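Local coordinates for protein CT_858 (Chlamydia trachomatis, PDB 3DOR) that acts as the secreted chlamydial protease CPAF, probably a serine-type endopeptidase, and is a dimer in its mature form, at residues F13-L18 against W34-S39; Q19-P24 against Q372-D377; E273-A278 against E307-S312. One frame throughout, in Å; residues are numbered along the deposited sequence.

Interaction 1 (F13-L18 against W34-S39); sequences FLEHLL and WDLVQS
L36 pushes its isobutyl group between E15 and L18, which lie three residues apart along helix 2-20. With CG anti to the backbone N (chi1 180°), L36 sends both methyls toward that helix. L36 CD1 meets L18 CD1 at 3.6 Å and, on its E15 flank, the aliphatic CG of E15 at 3.8 Å. The other methyl, L36 CD2, rests against L18 CB at 3.8 Å and is as near to the E15 carbonyl oxygen. This is the close, mainly apolar part of the contact. F65 of helix 55-67 packs on both leucines, and L512 of strand 507-518 also touches L18.

The arrangement is a helix-helix packing in the all-helical N-terminal region, made by the last turns of helix 2-20 and the first turn of helix 36-48. D35 is the N-cap of the second helix: its OD2 accepts from Q38 N at 2.8 Å with an N-H...O angle of 162°. D35 O is gripped twice, by the backbone N of S39 and by S39 OG. The W34 ring carries the L36 backbone N above one face, near the rim.

Toward solvent the fit slackens. V37 points away, and E15 OE1 comes no nearer than 4.3 Å to V37 CA. The extended E15 chain crosses L36 at an angle, and its OE2 is hydrogen-bonded to S40 OG.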
loop_
_atom_site.group_PDB
_atom_site.type_symbol
_atom_site.label_atom_id
_atom_site.label_comp_id
_atom_site.label_asym_id
_atom_site.label_seq_id
_atom_site.Cartn_x
_atom_site.Cartn_y
_atom_site.Cartn_z
ATOM N N PHE B 13 -10.664 -16.945 3.945
ATOM C CA PHE B 13 -9.925 -16.100 3.019
ATOM C C PHE B 13 -8.429 -16.397 3.141
ATOM O O PHE B 13 -7.735 -16.557 2.133
ATOM C CB PHE B 13 -10.179 -14.618 3.301
ATOM C CG PHE B 13 -9.463 -13.699 2.349
ATOM C CD1 PHE B 13 -9.707 -13.772 0.978
ATOM C CD2 PHE B 13 -8.537 -12.773 2.818
ATOM C CE1 PHE B 13 -9.038 -12.935 0.082
ATOM C CE2 PHE B 13 -7.860 -11.926 1.935
ATOM C CZ PHE B 13 -8.111 -12.006 0.562
ATOM N N LEU B 14 -7.934 -16.479 4.373
ATOM C CA LEU B 14 -6.521 -16.773 4.590
ATOM C C LEU B 14 -6.164 -18.114 3.977
ATOM O O LEU B 14 -5.155 -18.243 3.293
ATOM C CB LEU B 14 -6.194 -16.803 6.078
ATOM C CG LEU B 14 -6.351 -15.505 6.856
ATOM C CD1 LEU B 14 -5.899 -15.764 8.288
ATOM C CD2 LEU B 14 -5.529 -14.383 6.214
ATOM N N GLU B 15 -7.000 -19.115 4.226
ATOM C CA GLU B 15 -6.769 -20.444 3.681
ATOM C C GLU B 15 -6.639 -20.374 2.165
ATOM O O GLU B 15 -5.813 -21.067 1.569
ATOM C CB GLU B 15 -7.921 -21.386 4.048
ATOM C CG GLU B 15 -7.752 -22.790 3.476
ATOM C CD GLU B 15 -8.974 -23.674 3.683
ATOM O OE1 GLU B 15 -8.975 -24.815 3.171
ATOM O OE2 GLU B 15 -9.929 -23.229 4.358
ATOM N N HIS B 16 -7.458 -19.541 1.530
ATOM C CA HIS B 16 -7.391 -19.433 0.080
ATOM C C HIS B 16 -6.088 -18.768 -0.357
ATOM O O HIS B 16 -5.532 -19.108 -1.397
ATOM C CB HIS B 16 -8.601 -18.663 -0.465
ATOM C CG HIS B 16 -8.566 -18.480 -1.948
ATOM N ND1 HIS B 16 -8.285 -17.266 -2.539
ATOM C CD2 HIS B 16 -8.685 -19.375 -2.958
ATOM C CE1 HIS B 16 -8.228 -17.421 -3.849
ATOM N NE2 HIS B 16 -8.466 -18.691 -4.130
ATOM N N LEU B 17 -5.592 -17.826 0.435
ATOM C CA LEU B 17 -4.333 -17.163 0.095
ATOM C C LEU B 17 -3.205 -18.199 0.131
ATOM O O LEU B 17 -2.273 -18.154 -0.673
ATOM C CB LEU B 17 -4.027 -16.031 1.087
ATOM C CG LEU B 17 -5.012 -14.857 1.159
ATOM C CD1 LEU B 17 -4.490 -13.798 2.124
ATOM C CD2 LEU B 17 -5.206 -14.265 -0.223
ATOM N N LEU B 18 -3.311 -19.146 1.061
ATOM C CA LEU B 18 -2.305 -20.194 1.205
ATOM C C LEU B 18 -2.207 -21.143 0.015
ATOM O O LEU B 18 -1.209 -21.850 -0.136
ATOM C CB LEU B 18 -2.563 -20.991 2.484
ATOM C CG LEU B 18 -2.470 -20.144 3.753
ATOM C CD1 LEU B 18 -2.644 -21.030 4.970
ATOM C CD2 LEU B 18 -1.126 -19.430 3.798
ATOM N N TRP B 34 2.736 -30.999 7.522
ATOM C CA TRP B 34 1.624 -30.072 7.597
ATOM C C TRP B 34 0.639 -30.277 6.446
ATOM O O TRP B 34 1.033 -30.666 5.344
ATOM C CB TRP B 34 2.183 -28.649 7.565
ATOM C CG TRP B 34 1.184 -27.573 7.331
ATOM C CD1 TRP B 34 0.443 -26.918 8.269
ATOM C CD2 TRP B 34 0.840 -26.995 6.067
ATOM N NE1 TRP B 34 -0.342 -25.959 7.666
ATOM C CE2 TRP B 34 -0.119 -25.989 6.315
ATOM C CE3 TRP B 34 1.247 -27.233 4.748
ATOM C CZ2 TRP B 34 -0.674 -25.213 5.287
ATOM C CZ3 TRP B 34 0.693 -26.459 3.723
ATOM C CH2 TRP B 34 -0.258 -25.464 4.004
ATOM N N ASP B 35 -0.639 -30.017 6.707
ATOM C CA ASP B 35 -1.679 -30.147 5.689
ATOM C C ASP B 35 -2.644 -28.984 5.825
ATOM O O ASP B 35 -3.271 -28.801 6.870
ATOM C CB ASP B 35 -2.465 -31.452 5.836
ATOM C CG ASP B 35 -3.570 -31.578 4.794
ATOM O OD1 ASP B 35 -3.254 -31.846 3.613
ATOM O OD2 ASP B 35 -4.752 -31.382 5.150
ATOM N N LEU B 36 -2.770 -28.213 4.752
ATOM C CA LEU B 36 -3.631 -27.041 4.733
ATOM C C LEU B 36 -5.088 -27.276 5.140
ATOM O O LEU B 36 -5.560 -26.702 6.118
ATOM C CB LEU B 36 -3.572 -26.390 3.348
ATOM C CG LEU B 36 -4.432 -25.134 3.158
ATOM C CD1 LEU B 36 -4.303 -24.191 4.354
ATOM C CD2 LEU B 36 -4.003 -24.440 1.884
ATOM N N VAL B 37 -5.798 -28.108 4.390
ATOM C CA VAL B 37 -7.201 -28.386 4.688
ATOM C C VAL B 37 -7.393 -28.816 6.140
ATOM O O VAL B 37 -8.235 -28.273 6.851
ATOM C CB VAL B 37 -7.759 -29.490 3.758
ATOM C CG1 VAL B 37 -9.219 -29.772 4.095
ATOM C CG2 VAL B 37 -7.625 -29.057 2.308
ATOM N N GLN B 38 -6.599 -29.784 6.579
ATOM C CA GLN B 38 -6.686 -30.283 7.948
ATOM C C GLN B 38 -6.417 -29.211 9.017
ATOM O O GLN B 38 -7.115 -29.152 10.032
ATOM C CB GLN B 38 -5.730 -31.466 8.113
ATOM C CG GLN B 38 -5.744 -32.093 9.489
ATOM C CD GLN B 38 -4.547 -31.689 10.319
ATOM O OE1 GLN B 38 -3.408 -32.045 10.004
ATOM N NE2 GLN B 38 -4.793 -30.934 11.386
ATOM N N SER B 39 -5.412 -28.364 8.800
ATOM C CA SER B 39 -5.112 -27.301 9.763
ATOM C C SER B 39 -6.290 -26.331 9.781
ATOM O O SER B 39 -6.661 -25.795 10.825
ATOM C CB SER B 39 -3.845 -26.532 9.362
ATOM O OG SER B 39 -2.721 -27.389 9.247
#

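Interaction 2 (Q19-P24 against Q372-D377); sequences QVKYAP and QDEVVD
K21 and E374 reach each other through bent side chains. The lysine leaves its backbone with chi1 at -96°, away from a staggered position, then folds again at each of its next three torsions, a bent path that still carries the ammonium end out toward E374. E374 sets CG beside its backbone N and kinks once more at chi2 (67°), swinging the carboxylate off the helix to meet the lysine coming from the opposite direction. The backbones stay well apart: the nearest pair of CA atoms, those of K21 and D373, is separated by 10.8 Å.

A single salt bridge spans this gap, from K21 NZ to E374 OE1 at 3.2 Å. The end of the lysine meets the carboxylate from above its plane, with CE as well as NZ close: K21 CE is 3.0 Å from E374 OE1 and 3.5 Å from E374 OE2. That second oxygen is held by the T371 hydroxyl, just before the helix, which should limit rotation of the carboxylate. D373 adds a second negative charge nearby without contact: its OD1 is 5.3 Å from K21 NZ, and it probably stabilises the ammonium group only at long range. K21 also makes a cation-pi contact with F497, and P502 of the second subunit packs against it.

The result is a long-range salt bridge beside the dimer interface, joining the residue just after helix 2-20 to the first turn of helix 372-384, where an acidic side chain is commonly favoured by the helix dipole.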
loop_
_atom_site.group_PDB
_atom_site.type_symbol
_atom_site.label_atom_id
_atom_site.label_comp_id
_atom_site.label_asym_id
_atom_site.label_seq_id
_atom_site.Cartn_x
_atom_site.Cartn_y
_atom_site.Cartn_z
ATOM N N GLN B 19 -3.236 -21.175 -0.829
ATOM C CA GLN B 19 -3.200 -22.041 -2.002
ATOM C C GLN B 19 -2.873 -21.271 -3.270
ATOM O O GLN B 19 -2.450 -21.848 -4.268
ATOM C CB GLN B 19 -4.537 -22.763 -2.175
ATOM C CG GLN B 19 -4.806 -23.742 -1.061
ATOM C CD GLN B 19 -5.850 -24.761 -1.412
ATOM O OE1 GLN B 19 -7.023 -24.432 -1.580
ATOM N NE2 GLN B 19 -5.433 -26.018 -1.525
ATOM N N VAL B 20 -3.047 -19.958 -3.222
ATOM C CA VAL B 20 -2.799 -19.132 -4.387
ATOM C C VAL B 20 -1.488 -18.351 -4.369
ATOM O O VAL B 20 -0.907 -18.094 -5.424
ATOM C CB VAL B 20 -3.985 -18.157 -4.593
ATOM C CG1 VAL B 20 -3.649 -17.121 -5.639
ATOM C CG2 VAL B 20 -5.214 -18.944 -5.015
ATOM N N LYS B 21 -1.018 -17.982 -3.184
ATOM C CA LYS B 21 0.215 -17.211 -3.086
ATOM C C LYS B 21 1.170 -17.577 -1.946
ATOM O O LYS B 21 1.821 -16.699 -1.385
ATOM C CB LYS B 21 -0.120 -15.722 -2.974
ATOM C CG LYS B 21 -0.076 -14.967 -4.275
ATOM C CD LYS B 21 1.318 -14.969 -4.868
ATOM C CE LYS B 21 1.617 -13.649 -5.562
ATOM N NZ LYS B 21 1.804 -12.527 -4.572
ATOM N N TYR B 22 1.252 -18.851 -1.583
ATOM C CA TYR B 22 2.175 -19.238 -0.522
ATOM C C TYR B 22 3.110 -20.292 -1.084
ATOM O O TYR B 22 2.811 -21.490 -1.071
ATOM C CB TYR B 22 1.424 -19.777 0.686
ATOM C CG TYR B 22 2.334 -20.027 1.862
ATOM C CD1 TYR B 22 2.933 -18.966 2.547
ATOM C CD2 TYR B 22 2.636 -21.325 2.263
ATOM C CE1 TYR B 22 3.814 -19.198 3.598
ATOM C CE2 TYR B 22 3.510 -21.568 3.305
ATOM C CZ TYR B 22 4.101 -20.506 3.968
ATOM O OH TYR B 22 5.014 -20.763 4.963
ATOM N N ALA B 23 4.248 -19.826 -1.591
ATOM C CA ALA B 23 5.238 -20.691 -2.220
ATOM C C ALA B 23 5.778 -21.850 -1.398
ATOM O O ALA B 23 5.995 -22.929 -1.932
ATOM C CB ALA B 23 6.402 -19.850 -2.745
ATOM N N PRO B 24 6.015 -21.647 -0.096
ATOM C CA PRO B 24 6.545 -22.760 0.706
ATOM C C PRO B 24 5.576 -23.868 1.110
ATOM O O PRO B 24 5.932 -24.750 1.892
ATOM C CB PRO B 24 7.171 -22.059 1.915
ATOM C CG PRO B 24 6.437 -20.789 2.011
ATOM C CD PRO B 24 6.148 -20.360 0.605
ATOM N N GLN B 372 -1.395 -13.311 -12.133
ATOM C CA GLN B 372 -1.221 -12.323 -13.186
ATOM C C GLN B 372 -0.568 -11.013 -12.659
ATOM O O GLN B 372 -0.087 -10.191 -13.450
ATOM C CB GLN B 372 -2.541 -12.012 -13.886
ATOM C CG GLN B 372 -3.807 -12.228 -13.088
ATOM C CD GLN B 372 -4.219 -13.689 -12.948
ATOM O OE1 GLN B 372 -4.679 -14.318 -13.899
ATOM N NE2 GLN B 372 -4.060 -14.230 -11.748
ATOM N N ASP B 373 -0.475 -10.845 -11.339
ATOM C CA ASP B 373 0.168 -9.659 -10.786
ATOM C C ASP B 373 1.647 -9.754 -11.161
ATOM O O ASP B 373 2.233 -8.767 -11.624
ATOM C CB ASP B 373 0.005 -9.670 -9.282
ATOM C CG ASP B 373 0.618 -8.431 -8.598
ATOM O OD1 ASP B 373 0.383 -8.254 -7.386
ATOM O OD2 ASP B 373 1.324 -7.606 -9.231
ATOM N N GLU B 374 2.238 -10.940 -10.971
ATOM C CA GLU B 374 3.638 -11.119 -11.318
ATOM C C GLU B 374 3.870 -11.034 -12.811
ATOM O O GLU B 374 4.945 -10.622 -13.261
ATOM C CB GLU B 374 4.177 -12.450 -10.775
ATOM C CG GLU B 374 4.302 -12.485 -9.262
ATOM C CD GLU B 374 2.947 -12.444 -8.547
ATOM O OE1 GLU B 374 2.845 -11.746 -7.510
ATOM O OE2 GLU B 374 1.986 -13.111 -9.003
ATOM N N VAL B 375 2.861 -11.436 -13.577
ATOM C CA VAL B 375 2.968 -11.404 -15.026
ATOM C C VAL B 375 3.072 -9.966 -15.494
ATOM O O VAL B 375 3.889 -9.659 -16.351
ATOM C CB VAL B 375 1.761 -12.076 -15.705
ATOM C CG1 VAL B 375 1.875 -11.929 -17.210
ATOM C CG2 VAL B 375 1.706 -13.562 -15.329
ATOM N N VAL B 376 2.280 -9.076 -14.903
ATOM C CA VAL B 376 2.327 -7.666 -15.289
ATOM C C VAL B 376 3.697 -7.068 -14.989
ATOM O O VAL B 376 4.219 -6.289 -15.783
ATOM C CB VAL B 376 1.233 -6.850 -14.583
ATOM C CG1 VAL B 376 1.394 -5.360 -14.904
ATOM C CG2 VAL B 376 -0.137 -7.345 -15.049
ATOM N N ASP B 377 4.280 -7.458 -13.855
ATOM C CA ASP B 377 5.599 -6.974 -13.471
ATOM C C ASP B 377 6.590 -7.338 -14.563
ATOM O O ASP B 377 7.390 -6.507 -14.993
ATOM C CB ASP B 377 6.065 -7.605 -12.148
ATOM C CG ASP B 377 5.398 -6.990 -10.923
ATOM O OD1 ASP B 377 4.617 -6.023 -11.072
ATOM O OD2 ASP B 377 5.666 -7.477 -9.800
#

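Interaction 3 (E273-A278 against E307-S312); sequences EGLFRA and EDFDPS
L275 packs against the E307-F309 backbone and the F309 ring, joining two surface loops at the mixed sheet of the protease, which is flanked by helices; the second loop belongs to the S41 peptidase family region. One loop links the antiparallel neighbours 268-271 and 278-284 as the turn of a hairpin; the other leads from strand 290-297 to helix 316-330.

Apolar packing rests on the two methyls of L275, which is turned away from a staggered position at chi1 (-115°). L275 CD1 lies over the chain of the second loop, 3.5 Å from D308 O and 3.7 Å from E307 O, and approaches D308 CB from farther off. L275 CD2 comes to the edge of the F309 ring, near the ring plane, at 3.9 Å from F309 CD1. The leucine thus meets the rim of the phenyl group and not its face. P311 N sits above one face of that ring, toward its rim, and P316 of helix 316-330 also packs on F309.

Water carries the polar link between the loops. One molecule donates to L275 O at 2.7 Å and to E307 O at a short 2.5 Å, a length to be taken with some doubt, bridging two carbonyl oxygens that could not bond to each other. Around this bridge, the first loop is pinned by E319 of helix 316-330, whose two carboxylate oxygens accept from L275 N and F276 N, while E307 OE1 accepts from T258 N.

Hydrogen bonds within the second loop form an Asx turn at D310. D310 OD1 takes both S312 N and S312 OG, each at 2.7 Å and both from the same face of the carboxylate, with the backbone N on the anti side, 23° out of plane, and the hydroxyl on the syn side, 34° out.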
loop_
_atom_site.group_PDB
_atom_site.type_symbol
_atom_site.label_atom_id
_atom_site.label_comp_id
_atom_site.label_asym_id
_atom_site.label_seq_id
_atom_site.Cartn_x
_atom_site.Cartn_y
_atom_site.Cartn_z
ATOM N N GLU B 273 32.690 7.259 12.198
ATOM C CA GLU B 273 31.760 8.133 12.906
ATOM C C GLU B 273 30.347 8.268 12.351
ATOM O O GLU B 273 29.580 9.102 12.836
ATOM C CB GLU B 273 32.360 9.538 13.008
ATOM C CG GLU B 273 33.687 9.609 13.736
ATOM C CD GLU B 273 34.265 11.018 13.753
ATOM O OE1 GLU B 273 35.342 11.209 14.361
ATOM O OE2 GLU B 273 33.646 11.931 13.159
ATOM N N GLY B 274 29.986 7.468 11.357
ATOM C CA GLY B 274 28.652 7.586 10.794
ATOM C C GLY B 274 27.563 6.680 11.348
ATOM O O GLY B 274 27.464 6.447 12.555
ATOM N N LEU B 275 26.741 6.171 10.437
ATOM C CA LEU B 275 25.625 5.295 10.755
ATOM C C LEU B 275 26.042 3.887 11.202
ATOM O O LEU B 275 25.429 3.308 12.098
ATOM C CB LEU B 275 24.718 5.191 9.524
ATOM C CG LEU B 275 23.283 5.727 9.564
ATOM C CD1 LEU B 275 23.202 7.062 10.297
ATOM C CD2 LEU B 275 22.786 5.866 8.134
ATOM N N PHE B 276 27.077 3.342 10.572
ATOM C CA PHE B 276 27.556 1.997 10.887
ATOM C C PHE B 276 28.574 1.941 12.017
ATOM O O PHE B 276 29.397 2.842 12.176
ATOM C CB PHE B 276 28.252 1.349 9.674
ATOM C CG PHE B 276 27.357 1.085 8.502
ATOM C CD1 PHE B 276 27.166 2.050 7.523
ATOM C CD2 PHE B 276 26.740 -0.154 8.353
ATOM C CE1 PHE B 276 26.367 1.782 6.395
ATOM C CE2 PHE B 276 25.942 -0.433 7.235
ATOM C CZ PHE B 276 25.755 0.536 6.254
ATOM N N ARG B 277 28.536 0.866 12.792
ATOM C CA ARG B 277 29.547 0.685 13.819
ATOM C C ARG B 277 30.686 0.017 13.036
ATOM O O ARG B 277 30.519 -1.073 12.479
ATOM C CB ARG B 277 29.081 -0.258 14.935
ATOM C CG ARG B 277 30.201 -0.553 15.932
ATOM C CD ARG B 277 29.766 -1.387 17.128
ATOM N NE ARG B 277 30.890 -1.590 18.038
ATOM C CZ ARG B 277 30.929 -2.506 18.998
ATOM N NH1 ARG B 277 29.902 -3.319 19.191
ATOM N NH2 ARG B 277 32.007 -2.622 19.755
ATOM N N ALA B 278 31.835 0.672 12.976
ATOM C CA ALA B 278 32.954 0.119 12.244
ATOM C C ALA B 278 34.254 0.678 12.787
ATOM O O ALA B 278 34.346 1.872 13.099
ATOM C CB ALA B 278 32.814 0.452 10.761
ATOM N N GLU B 307 19.264 2.991 12.526
ATOM C CA GLU B 307 19.275 3.954 13.620
ATOM C C GLU B 307 19.852 5.295 13.181
ATOM O O GLU B 307 20.958 5.349 12.653
ATOM C CB GLU B 307 20.129 3.416 14.770
ATOM C CG GLU B 307 19.365 2.894 15.972
ATOM C CD GLU B 307 20.235 2.032 16.886
ATOM O OE1 GLU B 307 20.095 0.787 16.845
ATOM O OE2 GLU B 307 21.062 2.599 17.638
ATOM N N ASP B 308 19.103 6.374 13.401
ATOM C CA ASP B 308 19.564 7.716 13.059
ATOM C C ASP B 308 19.691 7.986 11.568
ATOM O O ASP B 308 20.377 8.921 11.167
ATOM C CB ASP B 308 20.919 7.997 13.721
ATOM C CG ASP B 308 20.860 7.916 15.234
ATOM O OD1 ASP B 308 20.083 8.681 15.840
ATOM O OD2 ASP B 308 21.594 7.090 15.819
ATOM N N PHE B 309 19.048 7.176 10.739
ATOM C CA PHE B 309 19.130 7.414 9.307
ATOM C C PHE B 309 18.436 8.728 8.949
ATOM O O PHE B 309 17.311 8.980 9.377
ATOM C CB PHE B 309 18.483 6.275 8.522
ATOM C CG PHE B 309 18.396 6.544 7.044
ATOM C CD1 PHE B 309 19.539 6.848 6.313
ATOM C CD2 PHE B 309 17.170 6.539 6.392
ATOM C CE1 PHE B 309 19.462 7.147 4.959
ATOM C CE2 PHE B 309 17.081 6.836 5.039
ATOM C CZ PHE B 309 18.229 7.141 4.321
ATOM N N ASP B 310 19.114 9.565 8.172
ATOM C CA ASP B 310 18.545 10.841 7.743
ATOM C C ASP B 310 18.193 10.740 6.262
ATOM O O ASP B 310 19.068 10.802 5.400
ATOM C CB ASP B 310 19.548 11.977 7.934
ATOM C CG ASP B 310 18.949 13.337 7.614
ATOM O OD1 ASP B 310 18.057 13.415 6.739
ATOM O OD2 ASP B 310 19.380 14.329 8.235
ATOM N N PRO B 311 16.900 10.590 5.950
ATOM C CA PRO B 311 16.440 10.478 4.567
ATOM C C PRO B 311 16.794 11.655 3.667
ATOM O O PRO B 311 16.696 11.549 2.443
ATOM C CB PRO B 311 14.933 10.283 4.717
ATOM C CG PRO B 311 14.625 10.971 6.012
ATOM C CD PRO B 311 15.763 10.543 6.886
ATOM N N SER B 312 17.214 12.767 4.266
ATOM C CA SER B 312 17.576 13.949 3.487
ATOM C C SER B 312 19.065 13.961 3.177
ATOM O O SER B 312 19.536 14.792 2.402
ATOM C CB SER B 312 17.211 15.234 4.239
ATOM O OG SER B 312 18.206 15.577 5.190
HETATM O O HOH W 1 22.809 3.638 12.793
#

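In the fold
Interactions 1 and 2 share helix 2-20 and adjoin each other, L36 of the first packing on Q19 of the second. Both are partly buried, and both border the second subunit. Interaction 1 joins two helices close together in sequence by leucine packing, whereas interaction 2 ties the N-terminal helix to a helix about 350 residues later through one ion pair. Interaction 3 lies on the opposite side of the chain's centre from interaction 1, their centres about 42 Å apart; it is a surface contact between loops, untouched by the partner subunit, and combines leucine packing with a bridging water. Along the chain its segments fall between those of interaction 2.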